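Local coordinates for protein enolase from the environmental genome shotgun sequencing of the Sargasso Sea (PDB 2QGY) that is of unknown function but, as a member of the enolase superfamily that binds a magnesium ion, probably catalyses abstraction of a proton next to a carboxylate, at residues Q29-K34 and T141-L146; H302-M307 and E328-Y333. All coordinates share one frame; numbering follows the deposited sequence.

Contact 1 (Q29-K34 and T141-L146); sequences QWSNTK and TCWSDL
The Asp145 carboxylate accepts from the Ser31 hydroxyl and from the backbone N and side-chain amide of Asn32 where a loop of the enolase-superfamily N-terminal domain, 29-34, meets the loop that follows barrel strand 135-141. Asp145 OD1 takes two of these three hydrogen bonds: from Asn32 N, nearly straight at 168° and 2.9 Å, on the syn side, and from Ser31 OG, 2.8 Å away, on the anti side. Asp145 OD2 takes Asn32 ND2 at 2.8 Å, with the amide plane turned 83° from the carboxylate. An aspartate suits this place because its chain is short and CG sits between the backbone N and the carbonyl carbon (chi1 70°), which turns both oxygens toward consecutive residues of the other loop and fixes the carboxylate's rotation.

Ser144 does double duty. Ser144 OG donates to Trp30 O at 2.7 Å and accepts from Leu146 N two residues on, an ST turn, so one small polar side chain both shapes its own loop and holds the other. Trp30 NE1 donates a bent hydrogen bond to Trp143 O from above the carbonyl plane, and a water joins Thr141 O to Trp143 N beside it, with a weak bond from the indole.

Apolar contacts lie beside these bonds. The Trp30 indole carries Ser144 CB over one face in a CH-pi contact, and the same indole meets Tyr153 of helix 150-162 edge-to-face. Leu146 puts CD1 near Trp30 O and CD2 against the Asn32 amide. At the six-membered ring, Cys142 SG lies oblique to the indole, 3.7 Å from Trp30 CZ2.

Contact 2 (H302-M307 and E328-Y333); sequences HCWNSM and EIFPDY
Trp304 lays CD1 over one face of the Phe330 ring, offset toward the rim, with Trp304 CD1 3.4 Å from Phe330 CZ. The two rings meet obliquely, with planes 36° apart, and Tyr333 completes an aromatic cluster by lying rim to rim with the indole. Broad aromatic surfaces suit the space between the loops following strands 298-299 and 327-329 of the TIM barrel, while the indole N-H and tyrosine hydroxyl still offer a polar rim. Met307 extends the apolar centre: with its chain bent at chi2 and chi3, Met307 CG rests on Tyr333 CB at 3.7 Å while SD turns back beside Ile329. A flexible thioether can follow such a curved surface.

Polar groups border the cluster. Trp304 NE1 donates to Tyr333 OH at 3.0 Å, the hydroxyl tilted out of the indole plane, and that hydroxyl also bonds the backbone N of Lys34. Asn305 O lies in the plane of the tyrosine ring at its edge, 3.3 Å from Tyr333 CD2. Trp304 itself is the centre of an inverse gamma turn.

Farther out, Glu328 extends its chain, CG anti to the backbone N (chi1 -179°), until Glu328 OE1 accepts from Cys303 N at 2.9 Å. Glu328 OE2 bonds Thr141 OG1 and forms a salt bridge with Lys169. The His302 side chain lies about 4 Å from the magnesium ion bound by Asp200, Glu226 and Glu252, and its ND1 bonds Asp275, consistent with the His-Asp pair of mandelate racemase relatives. Cys303 packs on helix 309-320, Met307 touches helix 334-338, and Glu328 and Ile329 lie against strand 135-141.

In the fold
From the N terminus, the chain first passes through 29-34, in the loop between strands 13-21 and 37-43, and contact 1 closes when 141-146 returns to it after the helices of the N-terminal domain. Contact 2 opens much later and spans a far shorter loop, containing helix 309-320, so the two follow in series without nesting or crossing. In space they adjoin: Lys34 of contact 1 reaches the carbonyl of Trp304 in contact 2, probably through a hydrogen bond from NZ, so the N-terminal-domain loop lies against both strand-end loops. Contact 1 thus ties the N-terminal domain to the barrel, and contact 2 joins two strand-end loops within the barrel.

Contact 1 (Q29-K34 and T141-L146)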
loop_
_atom_site.group_PDB
_atom_site.type_symbol
_atom_site.label_atom_id
_atom_site.label_comp_id
_atom_site.label_asym_id
_atom_site.label_seq_id
_atom_site.Cartn_x
_atom_site.Cartn_y
_atom_site.Cartn_z
ATOM N N GLN A 29 -11.038 -14.520 -27.567
ATOM C CA GLN A 29 -12.110 -14.310 -26.596
ATOM C C GLN A 29 -11.869 -15.162 -25.335
ATOM O O GLN A 29 -12.805 -15.634 -24.681
ATOM C CB GLN A 29 -13.501 -14.558 -27.229
ATOM C CG GLN A 29 -13.739 -13.720 -28.512
ATOM C CD GLN A 29 -13.123 -14.337 -29.746
ATOM O OE1 GLN A 29 -13.237 -15.541 -29.964
ATOM N NE2 GLN A 29 -12.434 -13.533 -30.536
ATOM N N TRP A 30 -10.591 -15.355 -25.003
ATOM C CA TRP A 30 -10.215 -16.237 -23.886
ATOM C C TRP A 30 -10.582 -15.620 -22.523
ATOM O O TRP A 30 -11.053 -16.326 -21.615
ATOM C CB TRP A 30 -8.710 -16.575 -23.970
ATOM C CG TRP A 30 -8.203 -17.219 -22.713
ATOM C CD1 TRP A 30 -7.365 -16.677 -21.791
ATOM C CD2 TRP A 30 -8.566 -18.520 -22.215
ATOM N NE1 TRP A 30 -7.149 -17.581 -20.760
ATOM C CE2 TRP A 30 -7.886 -18.707 -20.991
ATOM C CE3 TRP A 30 -9.403 -19.537 -22.688
ATOM C CZ2 TRP A 30 -8.018 -19.881 -20.219
ATOM C CZ3 TRP A 30 -9.531 -20.720 -21.920
ATOM C CH2 TRP A 30 -8.835 -20.872 -20.710
ATOM N N SER A 31 -10.386 -14.309 -22.415
ATOM C CA SER A 31 -10.631 -13.541 -21.182
ATOM C C SER A 31 -11.040 -12.091 -21.496
ATOM O O SER A 31 -11.041 -11.680 -22.650
ATOM C CB SER A 31 -9.337 -13.520 -20.356
ATOM O OG SER A 31 -9.592 -13.121 -19.007
ATOM N N ASN A 32 -11.406 -11.314 -20.477
ATOM C CA ASN A 32 -11.417 -9.853 -20.625
ATOM C C ASN A 32 -10.008 -9.415 -20.266
ATOM O O ASN A 32 -9.390 -9.974 -19.343
ATOM C CB ASN A 32 -12.432 -9.175 -19.693
ATOM C CG ASN A 32 -13.855 -9.715 -19.865
ATOM O OD1 ASN A 32 -14.404 -9.707 -20.960
ATOM N ND2 ASN A 32 -14.452 -10.187 -18.763
ATOM N N THR A 33 -9.460 -8.483 -21.025
ATOM C CA THR A 33 -8.230 -7.821 -20.613
ATOM C C THR A 33 -8.546 -6.932 -19.423
ATOM O O THR A 33 -9.646 -6.397 -19.314
ATOM C CB THR A 33 -7.656 -6.972 -21.743
ATOM O OG1 THR A 33 -8.608 -5.948 -22.065
ATOM C CG2 THR A 33 -7.394 -7.873 -22.956
ATOM N N LYS A 34 -7.593 -6.794 -18.498
ATOM C CA LYS A 34 -7.788 -5.843 -17.402
ATOM C C LYS A 34 -7.612 -4.450 -18.000
ATOM O O LYS A 34 -7.094 -4.320 -19.114
ATOM C CB LYS A 34 -6.756 -6.091 -16.278
ATOM C CG LYS A 34 -5.335 -6.091 -16.760
ATOM C CD LYS A 34 -4.241 -6.365 -15.679
ATOM C CE LYS A 34 -4.416 -5.466 -14.474
ATOM N NZ LYS A 34 -3.179 -5.323 -13.646
ATOM N N THR A 141 1.199 -17.797 -18.740
ATOM C CA THR A 141 0.192 -17.953 -17.706
ATOM C C THR A 141 -1.166 -18.197 -18.330
ATOM O O THR A 141 -1.574 -17.487 -19.240
ATOM C CB THR A 141 0.145 -16.715 -16.791
ATOM O OG1 THR A 141 1.366 -16.647 -16.063
ATOM C CG2 THR A 141 -1.007 -16.779 -15.816
ATOM N N CYS A 142 -1.836 -19.248 -17.851
ATOM C CA CYS A 142 -3.174 -19.628 -18.331
ATOM C C CYS A 142 -4.214 -19.242 -17.287
ATOM O O CYS A 142 -4.411 -19.949 -16.292
ATOM C CB CYS A 142 -3.266 -21.136 -18.532
ATOM S SG CYS A 142 -4.761 -21.534 -19.404
ATOM N N TRP A 143 -4.864 -18.107 -17.494
ATOM C CA TRP A 143 -5.833 -17.622 -16.552
ATOM C C TRP A 143 -6.931 -16.860 -17.273
ATOM O O TRP A 143 -6.652 -16.110 -18.210
ATOM C CB TRP A 143 -5.137 -16.669 -15.562
ATOM C CG TRP A 143 -6.055 -16.182 -14.486
ATOM C CD1 TRP A 143 -6.299 -16.778 -13.266
ATOM C CD2 TRP A 143 -6.869 -15.012 -14.529
ATOM N NE1 TRP A 143 -7.224 -16.046 -12.559
ATOM C CE2 TRP A 143 -7.572 -14.944 -13.304
ATOM C CE3 TRP A 143 -7.045 -13.980 -15.476
ATOM C CZ2 TRP A 143 -8.464 -13.902 -13.009
ATOM C CZ3 TRP A 143 -7.937 -12.958 -15.182
ATOM C CH2 TRP A 143 -8.624 -12.922 -13.960
ATOM N N SER A 144 -8.171 -17.038 -16.830
ATOM C CA SER A 144 -9.283 -16.234 -17.364
ATOM C C SER A 144 -10.287 -15.776 -16.292
ATOM O O SER A 144 -10.539 -16.485 -15.312
ATOM C CB SER A 144 -10.033 -16.975 -18.467
ATOM O OG SER A 144 -11.123 -16.176 -18.929
ATOM N N ASP A 145 -10.863 -14.597 -16.497
ATOM C CA ASP A 145 -11.928 -14.097 -15.616
ATOM C C ASP A 145 -13.322 -14.505 -16.077
ATOM O O ASP A 145 -14.308 -14.198 -15.399
ATOM C CB ASP A 145 -11.856 -12.576 -15.431
ATOM C CG ASP A 145 -12.239 -11.802 -16.684
ATOM O OD1 ASP A 145 -11.915 -12.275 -17.796
ATOM O OD2 ASP A 145 -12.841 -10.700 -16.537
ATOM N N LEU A 146 -13.393 -15.175 -17.228
ATOM C CA LEU A 146 -14.656 -15.669 -17.784
ATOM C C LEU A 146 -15.008 -17.059 -17.274
ATOM O O LEU A 146 -14.139 -17.838 -16.879
ATOM C CB LEU A 146 -14.590 -15.676 -19.318
ATOM C CG LEU A 146 -14.371 -14.327 -20.014
ATOM C CD1 LEU A 146 -14.216 -14.542 -21.516
ATOM C CD2 LEU A 146 -15.512 -13.376 -19.716
HETATM O O HOH W 1 -4.034 -16.687 -20.136
#

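Contact 2 (H302-M307 and E328-Y333)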
loop_
_atom_site.group_PDB
_atom_site.type_symbol
_atom_site.label_atom_id
_atom_site.label_comp_id
_atom_site.label_asym_id
_atom_site.label_seq_id
_atom_site.Cartn_x
_atom_site.Cartn_y
_atom_site.Cartn_z
ATOM N N HIS A 302 6.570 -10.533 -12.087
ATOM C CA HIS A 302 5.184 -10.795 -12.363
ATOM C C HIS A 302 4.848 -9.739 -13.416
ATOM O O HIS A 302 5.433 -8.667 -13.421
ATOM C CB HIS A 302 4.411 -10.582 -11.053
ATOM C CG HIS A 302 2.908 -10.623 -11.165
ATOM N ND1 HIS A 302 2.153 -9.482 -11.321
ATOM C CD2 HIS A 302 2.020 -11.632 -10.983
ATOM C CE1 HIS A 302 0.867 -9.788 -11.290
ATOM N NE2 HIS A 302 0.754 -11.092 -11.100
ATOM N N CYS A 303 3.960 -10.061 -14.339
ATOM C CA CYS A 303 3.627 -9.094 -15.393
ATOM C C CYS A 303 2.175 -9.236 -15.836
ATOM O O CYS A 303 1.876 -9.595 -16.984
ATOM C CB CYS A 303 4.600 -9.201 -16.592
ATOM S SG CYS A 303 4.407 -7.736 -17.715
ATOM N N TRP A 304 1.250 -8.986 -14.916
ATOM C CA TRP A 304 -0.148 -8.955 -15.291
ATOM C C TRP A 304 -0.455 -7.500 -15.673
ATOM O O TRP A 304 -1.009 -6.710 -14.900
ATOM C CB TRP A 304 -1.054 -9.515 -14.185
ATOM C CG TRP A 304 -2.492 -9.649 -14.610
ATOM C CD1 TRP A 304 -2.963 -10.055 -15.820
ATOM C CD2 TRP A 304 -3.636 -9.306 -13.829
ATOM N NE1 TRP A 304 -4.342 -10.010 -15.842
ATOM C CE2 TRP A 304 -4.780 -9.575 -14.622
ATOM C CE3 TRP A 304 -3.806 -8.818 -12.529
ATOM C CZ2 TRP A 304 -6.086 -9.366 -14.154
ATOM C CZ3 TRP A 304 -5.115 -8.617 -12.053
ATOM C CH2 TRP A 304 -6.229 -8.879 -12.878
ATOM N N ASN A 305 -0.056 -7.168 -16.891
ATOM C CA ASN A 305 -0.023 -5.783 -17.409
ATOM C C ASN A 305 -0.187 -5.935 -18.916
ATOM O O ASN A 305 -0.368 -7.063 -19.429
ATOM C CB ASN A 305 1.353 -5.157 -17.167
ATOM C CG ASN A 305 1.675 -4.949 -15.684
ATOM O OD1 ASN A 305 0.965 -4.237 -14.974
ATOM N ND2 ASN A 305 2.771 -5.511 -15.241
ATOM N N SER A 306 -0.116 -4.828 -19.653
ATOM C CA SER A 306 -0.084 -4.978 -21.127
ATOM C C SER A 306 1.186 -5.675 -21.561
ATOM O O SER A 306 2.175 -5.676 -20.847
ATOM C CB SER A 306 -0.167 -3.645 -21.831
ATOM O OG SER A 306 1.134 -3.110 -22.062
ATOM N N MET A 307 1.160 -6.256 -22.757
ATOM C CA MET A 307 2.369 -6.874 -23.291
ATOM C C MET A 307 3.169 -5.867 -24.123
ATOM O O MET A 307 3.998 -6.259 -24.965
ATOM C CB MET A 307 2.060 -8.181 -24.080
ATOM C CG MET A 307 1.543 -9.406 -23.239
ATOM S SD MET A 307 2.791 -10.043 -22.091
ATOM C CE MET A 307 2.246 -9.283 -20.553
ATOM N N GLU A 328 7.226 -13.725 -17.070
ATOM C CA GLU A 328 5.824 -14.053 -17.261
ATOM C C GLU A 328 5.201 -13.369 -18.496
ATOM O O GLU A 328 5.340 -12.136 -18.674
ATOM C CB GLU A 328 5.016 -13.610 -16.027
ATOM C CG GLU A 328 3.551 -13.956 -16.158
ATOM C CD GLU A 328 2.768 -13.723 -14.868
ATOM O OE1 GLU A 328 3.124 -12.778 -14.135
ATOM O OE2 GLU A 328 1.832 -14.502 -14.583
ATOM N N ILE A 329 4.546 -14.147 -19.340
ATOM C CA ILE A 329 3.744 -13.586 -20.450
ATOM C C ILE A 329 2.304 -14.090 -20.387
ATOM O O ILE A 329 2.053 -15.189 -19.916
ATOM C CB ILE A 329 4.351 -13.874 -21.853
ATOM C CG1 ILE A 329 4.317 -15.352 -22.161
ATOM C CG2 ILE A 329 5.793 -13.319 -21.991
ATOM C CD1 ILE A 329 3.956 -15.644 -23.599
ATOM N N PHE A 330 1.369 -13.254 -20.826
ATOM C CA PHE A 330 -0.024 -13.633 -21.002
ATOM C C PHE A 330 -0.219 -13.705 -22.503
ATOM O O PHE A 330 -0.301 -12.673 -23.157
ATOM C CB PHE A 330 -0.968 -12.589 -20.391
ATOM C CG PHE A 330 -1.113 -12.720 -18.923
ATOM C CD1 PHE A 330 -2.240 -13.316 -18.367
ATOM C CD2 PHE A 330 -0.103 -12.268 -18.077
ATOM C CE1 PHE A 330 -2.353 -13.441 -16.986
ATOM C CE2 PHE A 330 -0.205 -12.394 -16.682
ATOM C CZ PHE A 330 -1.338 -12.993 -16.140
ATOM N N PRO A 331 -0.184 -14.924 -23.059
ATOM C CA PRO A 331 -0.245 -15.022 -24.510
ATOM C C PRO A 331 -1.490 -14.339 -25.081
ATOM O O PRO A 331 -1.389 -13.729 -26.140
ATOM C CB PRO A 331 -0.271 -16.529 -24.769
ATOM C CG PRO A 331 0.495 -17.107 -23.617
ATOM C CD PRO A 331 -0.051 -16.251 -22.428
ATOM N N ASP A 332 -2.612 -14.383 -24.360
ATOM C CA ASP A 332 -3.874 -13.809 -24.867
ATOM C C ASP A 332 -3.877 -12.284 -24.907
ATOM O O ASP A 332 -4.764 -11.683 -25.499
ATOM C CB ASP A 332 -5.098 -14.347 -24.128
ATOM C CG ASP A 332 -5.011 -14.164 -22.604
ATOM O OD1 ASP A 332 -4.001 -14.591 -21.995
ATOM O OD2 ASP A 332 -5.971 -13.621 -22.030
ATOM N N TYR A 333 -2.905 -11.663 -24.252
ATOM C CA TYR A 333 -2.732 -10.214 -24.297
ATOM C C TYR A 333 -1.809 -9.765 -25.435
ATOM O O TYR A 333 -1.625 -8.544 -25.679
ATOM C CB TYR A 333 -2.130 -9.743 -22.969
ATOM C CG TYR A 333 -3.105 -9.691 -21.787
ATOM C CD1 TYR A 333 -4.366 -10.308 -21.833
ATOM C CD2 TYR A 333 -2.752 -9.013 -20.615
ATOM C CE1 TYR A 333 -5.260 -10.236 -20.725
ATOM C CE2 TYR A 333 -3.619 -8.944 -19.524
ATOM C CZ TYR A 333 -4.859 -9.536 -19.582
ATOM O OH TYR A 333 -5.710 -9.434 -18.489
#